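Local coordinates for protein probable tRNA pseudouridine synthase D (Methanosarcina mazei, PDB 1Z2Z) that probably isomerises uridine 13 of transfer RNA to pseudouridine, at residues A[25-29]-A[402-406]; A[149-154]-A[395-399]. All blocks are in the same frame, centred on the assembly; numbering follows the deposited sequence.

Contact 1: residues A[25-29]-A[402-406]; sequences QLRQE and ELNPG
Gln-28 and Leu-403 mark the place where two irregular loop segments come closest along their backbones, with 8.8 Å between Gln-28 CA and Leu-403 CA. Neither segment is helix or strand here, and at that spacing the gap is bridged by side chains alone. The amides of Gln-28 and Asn-404 reach into it from opposite directions. Asn-404 ND2 gives a hydrogen bond of 2.7 Å to Gln-28 OE1, with an N-H...O angle of 159°. The acceptor lies practically in the amide plane of Asn-404, and the donor sits in the carbonyl plane of Gln-28, on a lone pair. The two amides are nevertheless not coplanar: their planes stand 56° apart. On the Asn-404 side, CG stands anti to the carbonyl carbon and beside the backbone N (chi1 -61°), which carries the amide across to the end of the extended Gln-28 chain. ND2 has a second acceptor in Asp-401, just before the segment, so two acceptors share ND2 and probably help fix the turn of the amide.

Residues 402-406 lie in the connection of a beta hairpin, between the antiparallel strands 398-400 and 408-417, while 25-29 leads toward strand 33-39. Strand 130-142 runs between 33-39 and 408-417 in the large mixed sheet, and its Arg-140 touches both Gln-28 and Asn-404. Arg-27 turns to the other side of its loop and makes a salt bridge to Asp-86, the predicted nucleophile.

Leu-403 supplies the apolar half of the contact through its CD2 branch. That methyl lies against the aliphatic part of Glu-29, 3.2 Å from Glu-29 CG, and also borders the amide of Gln-28. Leu-403 CB lies 3.8 Å from Gln-28 NE2. The Leu-403 and Glu-29 side chains cross obliquely, and the leucine is otherwise exposed.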
loop_
_atom_site.group_PDB
_atom_site.type_symbol
_atom_site.label_atom_id
_atom_site.label_comp_id
_atom_site.label_asym_id
_atom_site.label_seq_id
_atom_site.Cartn_x
_atom_site.Cartn_y
_atom_site.Cartn_z
ATOM N N GLN A 25 20.535 2.030 -2.567
ATOM C CA GLN A 25 19.620 3.125 -2.269
ATOM C C GLN A 25 18.777 3.517 -3.474
ATOM O O GLN A 25 19.100 3.157 -4.609
ATOM C CB GLN A 25 20.419 4.326 -1.793
ATOM C CG GLN A 25 21.484 4.720 -2.784
ATOM C CD GLN A 25 22.406 5.784 -2.249
ATOM O OE1 GLN A 25 23.081 6.469 -3.017
ATOM N NE2 GLN A 25 22.453 5.926 -0.924
ATOM N N LEU A 26 17.703 4.260 -3.224
ATOM C CA LEU A 26 16.808 4.679 -4.302
ATOM C C LEU A 26 16.536 6.185 -4.332
ATOM O O LEU A 26 16.830 6.901 -3.375
ATOM C CB LEU A 26 15.472 3.944 -4.189
ATOM C CG LEU A 26 15.407 2.422 -4.049
ATOM C CD1 LEU A 26 13.927 2.030 -4.107
ATOM C CD2 LEU A 26 16.195 1.713 -5.156
ATOM N N ARG A 27 15.968 6.659 -5.436
ATOM C CA ARG A 27 15.657 8.071 -5.564
ATOM C C ARG A 27 16.911 8.925 -5.423
ATOM O O ARG A 27 16.853 10.049 -4.913
ATOM C CB ARG A 27 14.651 8.508 -4.487
ATOM C CG ARG A 27 13.172 8.406 -4.853
ATOM C CD ARG A 27 12.571 7.108 -4.362
ATOM N NE ARG A 27 11.157 7.222 -3.982
ATOM C CZ ARG A 27 10.142 7.389 -4.831
ATOM N NH1 ARG A 27 10.352 7.472 -6.132
ATOM N NH2 ARG A 27 8.901 7.448 -4.384
ATOM N N GLN A 28 18.052 8.400 -5.849
ATOM C CA GLN A 28 19.270 9.185 -5.734
ATOM C C GLN A 28 19.191 10.304 -6.764
ATOM O O GLN A 28 19.669 11.416 -6.539
ATOM C CB GLN A 28 20.516 8.334 -5.983
ATOM C CG GLN A 28 21.689 8.797 -5.119
ATOM C CD GLN A 28 23.032 8.364 -5.653
ATOM O OE1 GLN A 28 23.286 7.176 -5.848
ATOM N NE2 GLN A 28 23.907 9.334 -5.890
ATOM N N GLU A 29 18.564 9.997 -7.894
ATOM C CA GLU A 29 18.383 10.959 -8.967
ATOM C C GLU A 29 16.966 10.879 -9.505
ATOM O O GLU A 29 16.490 9.803 -9.841
ATOM C CB GLU A 29 19.398 10.691 -10.072
ATOM C CG GLU A 29 20.772 11.093 -9.636
ATOM C CD GLU A 29 20.791 12.537 -9.220
ATOM O OE1 GLU A 29 21.641 12.922 -8.367
ATOM O OE2 GLU A 29 19.939 13.292 -9.767
ATOM N N GLU A 402 27.679 5.262 -12.470
ATOM C CA GLU A 402 28.532 6.428 -12.515
ATOM C C GLU A 402 28.483 7.200 -11.192
ATOM O O GLU A 402 29.514 7.433 -10.569
ATOM C CB GLU A 402 28.081 7.343 -13.652
ATOM C CG GLU A 402 27.575 6.619 -14.912
ATOM C CD GLU A 402 26.243 5.879 -14.717
ATOM O OE1 GLU A 402 25.253 6.491 -14.233
ATOM O OE2 GLU A 402 26.190 4.675 -15.066
ATOM N N LEU A 403 27.290 7.599 -10.759
ATOM C CA LEU A 403 27.171 8.360 -9.520
ATOM C C LEU A 403 27.906 7.776 -8.326
ATOM O O LEU A 403 28.257 8.506 -7.405
ATOM C CB LEU A 403 25.710 8.542 -9.135
ATOM C CG LEU A 403 24.883 9.611 -9.839
ATOM C CD1 LEU A 403 24.457 9.158 -11.226
ATOM C CD2 LEU A 403 23.671 9.880 -8.963
ATOM N N ASN A 404 28.122 6.462 -8.328
ATOM C CA ASN A 404 28.820 5.798 -7.226
ATOM C C ASN A 404 29.894 4.882 -7.783
ATOM O O ASN A 404 29.652 3.693 -8.001
ATOM C CB ASN A 404 27.851 4.969 -6.380
ATOM C CG ASN A 404 26.764 5.811 -5.735
ATOM O OD1 ASN A 404 27.006 6.528 -4.757
ATOM N ND2 ASN A 404 25.554 5.731 -6.285
ATOM N N PRO A 405 31.108 5.423 -8.002
ATOM C CA PRO A 405 32.254 4.680 -8.540
ATOM C C PRO A 405 32.693 3.516 -7.649
ATOM O O PRO A 405 32.945 3.694 -6.452
ATOM C CB PRO A 405 33.314 5.760 -8.682
ATOM C CG PRO A 405 32.995 6.686 -7.551
ATOM C CD PRO A 405 31.505 6.789 -7.606
ATOM N N GLY A 406 32.779 2.326 -8.249
ATOM C CA GLY A 406 33.174 1.132 -7.522
ATOM C C GLY A 406 31.975 0.277 -7.142
ATOM O O GLY A 406 32.112 -0.927 -6.894
#

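Contact 2: residues A[149-154]-A[395-399]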
loop_
_atom_site.group_PDB
_atom_site.type_symbol
_atom_site.label_atom_id
_atom_site.label_comp_id
_atom_site.label_asym_id
_atom_site.label_seq_id
_atom_site.Cartn_x
_atom_site.Cartn_y
_atom_site.Cartn_z
ATOM N N THR A 149 26.125 -8.698 -9.312
ATOM C CA THR A 149 24.794 -8.125 -9.117
ATOM C C THR A 149 23.799 -8.632 -10.170
ATOM O O THR A 149 22.653 -8.940 -9.846
ATOM C CB THR A 149 24.855 -6.577 -9.156
ATOM O OG1 THR A 149 25.713 -6.111 -8.107
ATOM C CG2 THR A 149 23.476 -5.973 -8.965
ATOM N N GLU A 150 24.238 -8.720 -11.424
ATOM C CA GLU A 150 23.373 -9.199 -12.503
ATOM C C GLU A 150 22.948 -10.621 -12.200
ATOM O O GLU A 150 21.792 -10.990 -12.394
ATOM C CB GLU A 150 24.105 -9.157 -13.854
ATOM C CG GLU A 150 23.246 -9.592 -15.048
ATOM C CD GLU A 150 23.791 -9.119 -16.395
ATOM O OE1 GLU A 150 23.807 -7.888 -16.644
ATOM O OE2 GLU A 150 24.200 -9.976 -17.213
ATOM N N ALA A 151 23.900 -11.415 -11.723
ATOM C CA ALA A 151 23.644 -12.803 -11.374
ATOM C C ALA A 151 22.759 -12.842 -10.132
ATOM O O ALA A 151 21.911 -13.718 -9.990
ATOM C CB ALA A 151 24.957 -13.524 -11.113
ATOM N N LEU A 152 22.956 -11.886 -9.235
ATOM C CA LEU A 152 22.164 -11.827 -8.018
ATOM C C LEU A 152 20.729 -11.484 -8.402
ATOM O O LEU A 152 19.777 -11.920 -7.756
ATOM C CB LEU A 152 22.732 -10.760 -7.073
ATOM C CG LEU A 152 22.490 -10.889 -5.559
ATOM C CD1 LEU A 152 23.290 -9.819 -4.834
ATOM C CD2 LEU A 152 21.011 -10.764 -5.226
ATOM N N LEU A 153 20.584 -10.699 -9.466
ATOM C CA LEU A 153 19.274 -10.282 -9.955
ATOM C C LEU A 153 18.534 -11.426 -10.637
ATOM O O LEU A 153 17.338 -11.625 -10.417
ATOM C CB LEU A 153 19.425 -9.123 -10.948
ATOM C CG LEU A 153 19.750 -7.728 -10.394
ATOM C CD1 LEU A 153 20.209 -6.823 -11.526
ATOM C CD2 LEU A 153 18.521 -7.143 -9.703
ATOM N N LYS A 154 19.256 -12.177 -11.464
ATOM C CA LYS A 154 18.668 -13.290 -12.196
ATOM C C LYS A 154 18.113 -14.350 -11.260
ATOM O O LYS A 154 17.078 -14.953 -11.540
ATOM C CB LYS A 154 19.703 -13.916 -13.139
ATOM C CG LYS A 154 19.122 -14.967 -14.095
ATOM C CD LYS A 154 19.073 -16.365 -13.470
ATOM C CE LYS A 154 18.065 -17.278 -14.177
ATOM N NZ LYS A 154 16.646 -16.873 -13.895
ATOM N N LYS A 395 11.879 -7.277 -15.100
ATOM C CA LYS A 395 12.978 -7.397 -16.060
ATOM C C LYS A 395 14.152 -6.577 -15.513
ATOM O O LYS A 395 14.138 -5.349 -15.565
ATOM C CB LYS A 395 12.537 -6.852 -17.423
ATOM C CG LYS A 395 11.367 -7.613 -18.046
ATOM C CD LYS A 395 10.751 -6.880 -19.247
ATOM C CE LYS A 395 9.909 -5.673 -18.813
ATOM N NZ LYS A 395 9.242 -4.958 -19.950
ATOM N N PHE A 396 15.165 -7.264 -14.988
ATOM C CA PHE A 396 16.327 -6.595 -14.409
ATOM C C PHE A 396 17.388 -6.202 -15.431
ATOM O O PHE A 396 17.380 -6.657 -16.576
ATOM C CB PHE A 396 16.945 -7.481 -13.321
ATOM C CG PHE A 396 17.466 -8.787 -13.835
ATOM C CD1 PHE A 396 18.760 -8.881 -14.340
ATOM C CD2 PHE A 396 16.649 -9.913 -13.863
ATOM C CE1 PHE A 396 19.231 -10.075 -14.874
ATOM C CE2 PHE A 396 17.108 -11.110 -14.394
ATOM C CZ PHE A 396 18.404 -11.194 -14.901
ATOM N N GLU A 397 18.303 -5.349 -14.986
ATOM C CA GLU A 397 19.390 -4.825 -15.802
ATOM C C GLU A 397 20.449 -4.322 -14.819
ATOM O O GLU A 397 20.233 -3.329 -14.122
ATOM C CB GLU A 397 18.861 -3.667 -16.659
ATOM C CG GLU A 397 19.901 -2.897 -17.473
ATOM C CD GLU A 397 20.295 -3.611 -18.752
ATOM O OE1 GLU A 397 19.388 -4.037 -19.501
ATOM O OE2 GLU A 397 21.509 -3.728 -19.014
ATOM N N ALA A 398 21.583 -5.013 -14.748
ATOM C CA ALA A 398 22.639 -4.615 -13.829
ATOM C C ALA A 398 23.742 -3.874 -14.554
ATOM O O ALA A 398 23.751 -3.786 -15.784
ATOM C CB ALA A 398 23.211 -5.831 -13.118
ATOM N N GLY A 399 24.673 -3.341 -13.778
ATOM C CA GLY A 399 25.770 -2.612 -14.362
ATOM C C GLY A 399 26.474 -1.745 -13.347
ATOM O O GLY A 399 26.214 -1.827 -12.146
#
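Phe-396 lays one face of its ring against the last turn of residues 149-154, part of helix 146-163. Its first torsion (chi1 63°) puts CG between the backbone N and the carbonyl carbon, which swings the ring toward the helix. Starting at the root, Phe-396 CB lies 3.8 Å from Leu-153 CD1. CG and CD1 then run under Leu-153 CB, which makes a CH-pi contact 3.8 Å from the ring centroid of Phe-396 and 29° off its normal. CD2 lies near the carbonyl group of Leu-153. Farther out, CE1 meets the carbonyl O of Glu-150 at 3.7 Å, obliquely, and CE2 and CZ come to rest on Lys-154, with 3.5 Å from CZ to Lys-154 CB. The lysine's amine end leads away from the contact.

Two residues on, where strand 398-400 begins, Ala-398 CB nestles against the backbone of Glu-150 and meets Leu-153 CD1 at 3.5 Å. Helix 146-163 packs against the margin of the mixed sheet, where 398-400 pairs with 408-417, and Leu-153 reaches on to Ala-410. Cutting Phe-396 back to an alanine would probably open a gap beside Leu-153 and leave the aliphatic base of Lys-154 without its cover. Glu-150 O and Lys-154 N are already paired within the helix; what joins the two segments is van der Waals and CH-pi contact.

In the fold
On one side the two contacts use adjoining segments, 395-399 and 402-406: strand 398-400, at the end of contact 2, runs straight into the hairpin connection used by contact 1, and their centres are about 16 Å apart. Contact 2 is nested within the chain loop that contact 1 closes. Contact 1 is a surface meeting of two loops, small in area and made of one amide-to-amide hydrogen bond and a leucine methyl. Contact 2 is partly buried and nearly twice as large, a helix packed on a sheet margin through an aromatic face, leucine and alanine. Apolar groups meet the helix where the strand begins, whereas at its turn a hydrogen bond shares the work with one methyl.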